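Local coordinates for LPS-assembly lipoprotein (Caulobacter crescentus, PDB 4KWY) that probably serves as an LptE-like lipoprotein in the assembly of lipopolysaccharide at the outer membrane, at residues Tyr44-Ser49 with Val74-Leu79; Ser12-Ala17 with Ser40-Lys45. All coordinates share one frame; numbering follows the deposited sequence.

Contact 1: residues Tyr44-Ser49 with Val74-Leu79; sequences YKLYLS and VDWRLL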
loop_
_atom_site.group_PDB
_atom_site.type_symbol
_atom_site.label_atom_id
_atom_site.label_comp_id
_atom_site.label_asym_id
_atom_site.label_seq_id
_atom_site.Cartn_x
_atom_site.Cartn_y
_atom_site.Cartn_z
ATOM N N TYR A 44 -7.425 -2.514 15.122
ATOM C CA TYR A 44 -6.696 -1.349 14.644
ATOM C C TYR A 44 -7.280 -0.809 13.373
ATOM O O TYR A 44 -7.789 -1.573 12.542
ATOM C CB TYR A 44 -5.209 -1.679 14.370
ATOM C CG TYR A 44 -4.453 -2.202 15.563
ATOM C CD1 TYR A 44 -3.996 -1.339 16.559
ATOM C CD2 TYR A 44 -4.193 -3.562 15.705
ATOM C CE1 TYR A 44 -3.313 -1.819 17.676
ATOM C CE2 TYR A 44 -3.507 -4.054 16.814
ATOM C CZ TYR A 44 -3.068 -3.179 17.796
ATOM O OH TYR A 44 -2.420 -3.667 18.904
ATOM N N LYS A 45 -7.137 0.520 13.186
ATOM C CA LYS A 45 -7.525 1.208 11.957
ATOM C C LYS A 45 -6.262 1.727 11.311
ATOM O O LYS A 45 -5.522 2.490 11.925
ATOM C CB LYS A 45 -8.550 2.320 12.199
ATOM C CG LYS A 45 -9.909 1.813 12.678
ATOM C CD LYS A 45 -10.830 1.403 11.529
ATOM C CE LYS A 45 -12.170 0.923 12.037
ATOM N NZ LYS A 45 -13.299 1.472 11.238
ATOM N N LEU A 46 -5.950 1.232 10.119
ATOM C CA LEU A 46 -4.773 1.693 9.408
ATOM C C LEU A 46 -5.207 2.708 8.360
ATOM O O LEU A 46 -5.852 2.336 7.379
ATOM C CB LEU A 46 -3.972 0.520 8.784
ATOM C CG LEU A 46 -2.753 0.914 7.941
ATOM C CD1 LEU A 46 -1.715 1.619 8.770
ATOM C CD2 LEU A 46 -2.151 -0.295 7.261
ATOM N N TYR A 47 -4.820 3.983 8.561
ATOM C CA TYR A 47 -5.137 5.094 7.655
ATOM C C TYR A 47 -4.037 5.327 6.667
ATOM O O TYR A 47 -2.917 5.631 7.072
ATOM C CB TYR A 47 -5.375 6.372 8.443
ATOM C CG TYR A 47 -6.787 6.475 8.899
ATOM C CD1 TYR A 47 -7.180 5.955 10.128
ATOM C CD2 TYR A 47 -7.740 7.139 8.131
ATOM C CE1 TYR A 47 -8.478 6.128 10.599
ATOM C CE2 TYR A 47 -9.047 7.282 8.573
ATOM C CZ TYR A 47 -9.416 6.768 9.805
ATOM O OH TYR A 47 -10.721 6.895 10.216
ATOM N N LEU A 48 -4.361 5.239 5.376
ATOM C CA LEU A 48 -3.373 5.430 4.329
ATOM C C LEU A 48 -3.515 6.785 3.678
ATOM O O LEU A 48 -4.622 7.144 3.300
ATOM C CB LEU A 48 -3.526 4.348 3.259
ATOM C CG LEU A 48 -3.489 2.904 3.681
ATOM C CD1 LEU A 48 -3.819 2.048 2.492
ATOM C CD2 LEU A 48 -2.119 2.523 4.227
ATOM N N SER A 49 -2.400 7.534 3.537
ATOM C CA SER A 49 -2.403 8.827 2.831
ATOM C C SER A 49 -1.456 8.736 1.652
ATOM O O SER A 49 -0.246 8.956 1.773
ATOM C CB SER A 49 -2.046 9.990 3.746
ATOM O OG SER A 49 -3.002 10.048 4.780
ATOM N N VAL A 74 3.531 7.179 0.535
ATOM C CA VAL A 74 2.436 6.937 1.479
ATOM C C VAL A 74 2.837 7.299 2.886
ATOM O O VAL A 74 3.790 6.748 3.428
ATOM C CB VAL A 74 1.950 5.446 1.477
ATOM C CG1 VAL A 74 0.537 5.323 2.048
ATOM C CG2 VAL A 74 2.071 4.782 0.103
ATOM N N ASP A 75 2.047 8.144 3.506
ATOM C CA ASP A 75 2.137 8.433 4.933
ATOM C C ASP A 75 1.033 7.647 5.549
ATOM O O ASP A 75 -0.071 7.679 5.013
ATOM C CB ASP A 75 2.007 9.936 5.242
ATOM C CG ASP A 75 3.288 10.697 4.992
ATOM O OD1 ASP A 75 4.264 10.483 5.743
ATOM O OD2 ASP A 75 3.312 11.509 4.059
ATOM N N TRP A 76 1.308 6.888 6.613
ATOM C CA TRP A 76 0.254 6.096 7.227
ATOM C C TRP A 76 0.312 6.122 8.766
ATOM O O TRP A 76 1.388 6.233 9.353
ATOM C CB TRP A 76 0.276 4.659 6.682
ATOM C CG TRP A 76 1.609 3.990 6.734
ATOM C CD1 TRP A 76 2.570 3.977 5.761
ATOM C CD2 TRP A 76 2.118 3.204 7.814
ATOM N NE1 TRP A 76 3.649 3.226 6.169
ATOM C CE2 TRP A 76 3.400 2.739 7.427
ATOM C CE3 TRP A 76 1.614 2.854 9.084
ATOM C CZ2 TRP A 76 4.187 1.939 8.261
ATOM C CZ3 TRP A 76 2.373 2.022 9.893
ATOM C CH2 TRP A 76 3.653 1.586 9.488
ATOM N N ARG A 77 -0.875 6.005 9.397
ATOM C CA ARG A 77 -1.108 5.989 10.856
ATOM C C ARG A 77 -1.865 4.746 11.269
ATOM O O ARG A 77 -2.885 4.427 10.655
ATOM C CB ARG A 77 -1.942 7.208 11.295
ATOM C CG ARG A 77 -1.302 8.517 11.040
ATOM C CD ARG A 77 -2.176 9.659 11.472
ATOM N NE ARG A 77 -1.937 10.788 10.568
ATOM C CZ ARG A 77 -1.072 11.772 10.799
ATOM N NH1 ARG A 77 -0.415 11.834 11.951
ATOM N NH2 ARG A 77 -0.897 12.734 9.900
ATOM N N LEU A 78 -1.433 4.096 12.354
ATOM C CA LEU A 78 -2.128 2.931 12.900
ATOM C C LEU A 78 -2.830 3.369 14.163
ATOM O O LEU A 78 -2.184 3.891 15.076
ATOM C CB LEU A 78 -1.169 1.749 13.152
ATOM C CG LEU A 78 -1.843 0.412 13.543
ATOM C CD1 LEU A 78 -2.517 -0.256 12.325
ATOM C CD2 LEU A 78 -0.852 -0.531 14.146
ATOM N N LEU A 79 -4.158 3.243 14.196
ATOM C CA LEU A 79 -4.884 3.676 15.386
ATOM C C LEU A 79 -5.493 2.523 16.146
ATOM O O LEU A 79 -5.797 1.472 15.573
ATOM C CB LEU A 79 -6.013 4.685 15.061
ATOM C CG LEU A 79 -5.782 5.771 14.030
ATOM C CD1 LEU A 79 -7.002 6.579 13.878
ATOM C CD2 LEU A 79 -4.609 6.670 14.394
#
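L46 and L48 face L78 and W76 across two neighbouring antiparallel strands, 44-49 and 74-79, in the mixed sheet of this LptE-family fold; the strand axes run at 168° to each other. Six backbone hydrogen bonds join them, two for each of the pairs K45-L79, Y47-R77 and S49-D75. Those at Y47-R77 are well aligned, with Y47 N 2.9 Å from R77 O nearly along the C=O axis and R77 N in the carbonyl plane of Y47 O.

Apolar contacts fill the face that carries the two non-hydrogen-bonded pairs. L78 has CG anti to the backbone N (chi1 -172°), which brings its methyls close to strand 44-49: CD1 lies 3.7 Å from Y44 CB and 3.9 Å from L46 CB, while CD2 sits over one face of the Y44 ring. Without these two methyls, as with an alanine in its place, the face of the Y44 ring would probably lose its cover and L130 and W133 of helix 104-135 a packing partner. L46 CD1 comes 3.6 Å from W76 CE3, and W76 NE1 is hydrogen-bonded to T92 on strand 86-99.

The other face is more open and polar. D75 turns its carboxylate to a salt bridge with R91. On this same face L79 CD1 approaches the Y47 ring obliquely, 3.6 Å from Y47 CE1.

Contact 2: residues Ser12-Ala17 with Ser40-Lys45; sequences SIETVA and SPAAYK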
loop_
_atom_site.group_PDB
_atom_site.type_symbol
_atom_site.label_atom_id
_atom_site.label_comp_id
_atom_site.label_asym_id
_atom_site.label_seq_id
_atom_site.Cartn_x
_atom_site.Cartn_y
_atom_site.Cartn_z
ATOM N N SER A 12 -6.452 -8.442 12.227
ATOM C CA SER A 12 -7.343 -7.591 13.043
ATOM C C SER A 12 -7.235 -6.110 12.603
ATOM O O SER A 12 -8.008 -5.276 13.070
ATOM C CB SER A 12 -7.046 -7.736 14.536
ATOM O OG SER A 12 -5.851 -7.070 14.915
ATOM N N ILE A 13 -6.290 -5.795 11.686
ATOM C CA ILE A 13 -6.061 -4.439 11.170
ATOM C C ILE A 13 -6.984 -4.153 9.964
ATOM O O ILE A 13 -6.894 -4.802 8.913
ATOM C CB ILE A 13 -4.572 -4.172 10.818
ATOM C CG1 ILE A 13 -3.641 -4.355 12.033
ATOM C CG2 ILE A 13 -4.403 -2.793 10.220
ATOM C CD1 ILE A 13 -2.109 -4.400 11.689
ATOM N N GLU A 14 -7.831 -3.140 10.117
ATOM C CA GLU A 14 -8.716 -2.695 9.055
ATOM C C GLU A 14 -8.103 -1.486 8.379
ATOM O O GLU A 14 -7.856 -0.461 9.019
ATOM C CB GLU A 14 -10.083 -2.366 9.618
ATOM C CG GLU A 14 -11.161 -2.247 8.569
ATOM C CD GLU A 14 -12.498 -1.985 9.220
ATOM O OE1 GLU A 14 -13.122 -2.951 9.722
ATOM O OE2 GLU A 14 -12.886 -0.798 9.292
ATOM N N THR A 15 -7.855 -1.615 7.086
ATOM C CA THR A 15 -7.199 -0.600 6.266
ATOM C C THR A 15 -8.241 0.350 5.709
ATOM O O THR A 15 -9.260 -0.075 5.163
ATOM C CB THR A 15 -6.329 -1.278 5.213
ATOM O OG1 THR A 15 -5.594 -2.300 5.879
ATOM C CG2 THR A 15 -5.342 -0.322 4.552
ATOM N N VAL A 16 -8.005 1.641 5.948
ATOM C CA VAL A 16 -8.842 2.790 5.577
ATOM C C VAL A 16 -8.053 3.671 4.592
ATOM O O VAL A 16 -6.909 4.063 4.850
ATOM C CB VAL A 16 -9.321 3.632 6.814
ATOM C CG1 VAL A 16 -10.401 4.633 6.428
ATOM C CG2 VAL A 16 -9.807 2.753 7.958
ATOM N N ALA A 17 -8.687 4.002 3.493
ATOM C CA ALA A 17 -8.104 4.889 2.512
ATOM C C ALA A 17 -9.164 5.832 1.981
ATOM O O ALA A 17 -10.343 5.461 1.834
ATOM C CB ALA A 17 -7.477 4.090 1.375
ATOM N N SER A 40 -15.129 -8.467 9.476
ATOM C CA SER A 40 -14.429 -8.996 10.650
ATOM C C SER A 40 -14.235 -7.922 11.739
ATOM O O SER A 40 -14.162 -6.726 11.408
ATOM C CB SER A 40 -13.067 -9.557 10.253
ATOM O OG SER A 40 -13.195 -10.655 9.368
ATOM N N PRO A 41 -14.125 -8.323 13.040
ATOM C CA PRO A 41 -13.858 -7.318 14.080
ATOM C C PRO A 41 -12.470 -6.716 13.882
ATOM O O PRO A 41 -11.531 -7.415 13.479
ATOM C CB PRO A 41 -13.958 -8.097 15.399
ATOM C CG PRO A 41 -14.349 -9.483 15.054
ATOM C CD PRO A 41 -14.141 -9.695 13.600
ATOM N N ALA A 42 -12.363 -5.402 14.095
ATOM C CA ALA A 42 -11.120 -4.657 13.927
ATOM C C ALA A 42 -10.585 -4.192 15.272
ATOM O O ALA A 42 -11.342 -3.682 16.082
ATOM C CB ALA A 42 -11.349 -3.462 13.007
ATOM N N ALA A 43 -9.289 -4.399 15.512
ATOM C CA ALA A 43 -8.579 -3.952 16.706
ATOM C C ALA A 43 -7.822 -2.671 16.387
ATOM O O ALA A 43 -7.600 -1.847 17.267
ATOM C CB ALA A 43 -7.618 -5.028 17.166
ATOM N N TYR A 44 -7.425 -2.514 15.122
ATOM C CA TYR A 44 -6.696 -1.349 14.644
ATOM C C TYR A 44 -7.280 -0.809 13.373
ATOM O O TYR A 44 -7.789 -1.573 12.542
ATOM C CB TYR A 44 -5.209 -1.679 14.370
ATOM C CG TYR A 44 -4.453 -2.202 15.563
ATOM C CD1 TYR A 44 -3.996 -1.339 16.559
ATOM C CD2 TYR A 44 -4.193 -3.562 15.705
ATOM C CE1 TYR A 44 -3.313 -1.819 17.676
ATOM C CE2 TYR A 44 -3.507 -4.054 16.814
ATOM C CZ TYR A 44 -3.068 -3.179 17.796
ATOM O OH TYR A 44 -2.420 -3.667 18.904
ATOM N N LYS A 45 -7.137 0.520 13.186
ATOM C CA LYS A 45 -7.525 1.208 11.957
ATOM C C LYS A 45 -6.262 1.727 11.311
ATOM O O LYS A 45 -5.522 2.490 11.925
ATOM C CB LYS A 45 -8.550 2.320 12.199
ATOM C CG LYS A 45 -9.909 1.813 12.678
ATOM C CD LYS A 45 -10.830 1.403 11.529
ATOM C CE LYS A 45 -12.170 0.923 12.037
ATOM N NZ LYS A 45 -13.299 1.472 11.238
#
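Strands 13-17 and 44-50 start out in parallel register here, I13 beside Y44 and E14 beside K45. A43 N donates to S12 O at 2.9 Å, and Y44 N adds a weak, longer bond to the same oxygen. One step on, E14 N donates to Y44 O at 2.9 Å, nearly straight with an N-H...O angle of 172°. S12 O is thus met mainly by A43 N, where the chain passes from the 40-43 loop into strand 44-50.

E14 and K45 lie side by side and point the same way. The glutamate chain is extended, with CG anti to the backbone N, whereas the lysine, bent at chi2 (-85°) and again at chi4, carries its amino group over to the carboxylate. K45 NZ meets E14 OE2 at 3.0 Å on the syn side, 35° out of the carboxylate plane, in a salt bridge. Farther back along the lysine, K45 CD rests 4.0 Å from V16 CG2, and A42 CB packs against E14 CB, 3.8 Å away. On the opposite face of the sheet, I13 CG1 approaches Y44 CD2 obliquely at 3.8 Å. S12 OG lies 3.5 Å from A43 CB, its hydroxyl being hydrogen-bonded to G9 O.

The parallel pairing of a beta-alpha-beta unit, strand 13-17, helix 21-34 and strand 44-50, begins here. I13 continues onto L130 and L134 of helix 104-135, the Y44 ring meets that of W133 on the same helix, and T15 packs on L30 and L34 of helix 21-34.

Strand 44-50 is common to both contacts: it pairs antiparallel with 67-80 in contact 1 and parallel with 13-17 in contact 2, so it lies between those two strands in the sheet. The two meet directly through backbone bonds of L46 with E14 and V16, and L46 CB packs on I13 CG2. Contact 1 is partly buried, a regular ladder with L46, L48, W76 and L78 packed against helices 21-34 and 104-135. Contact 2 lies at the surface, where the strand is only starting; fewer backbone bonds form, and a salt bridge and small loop residues take a larger share. Y44 and K45 belong to both, sending an aromatic ring and a charge to different faces.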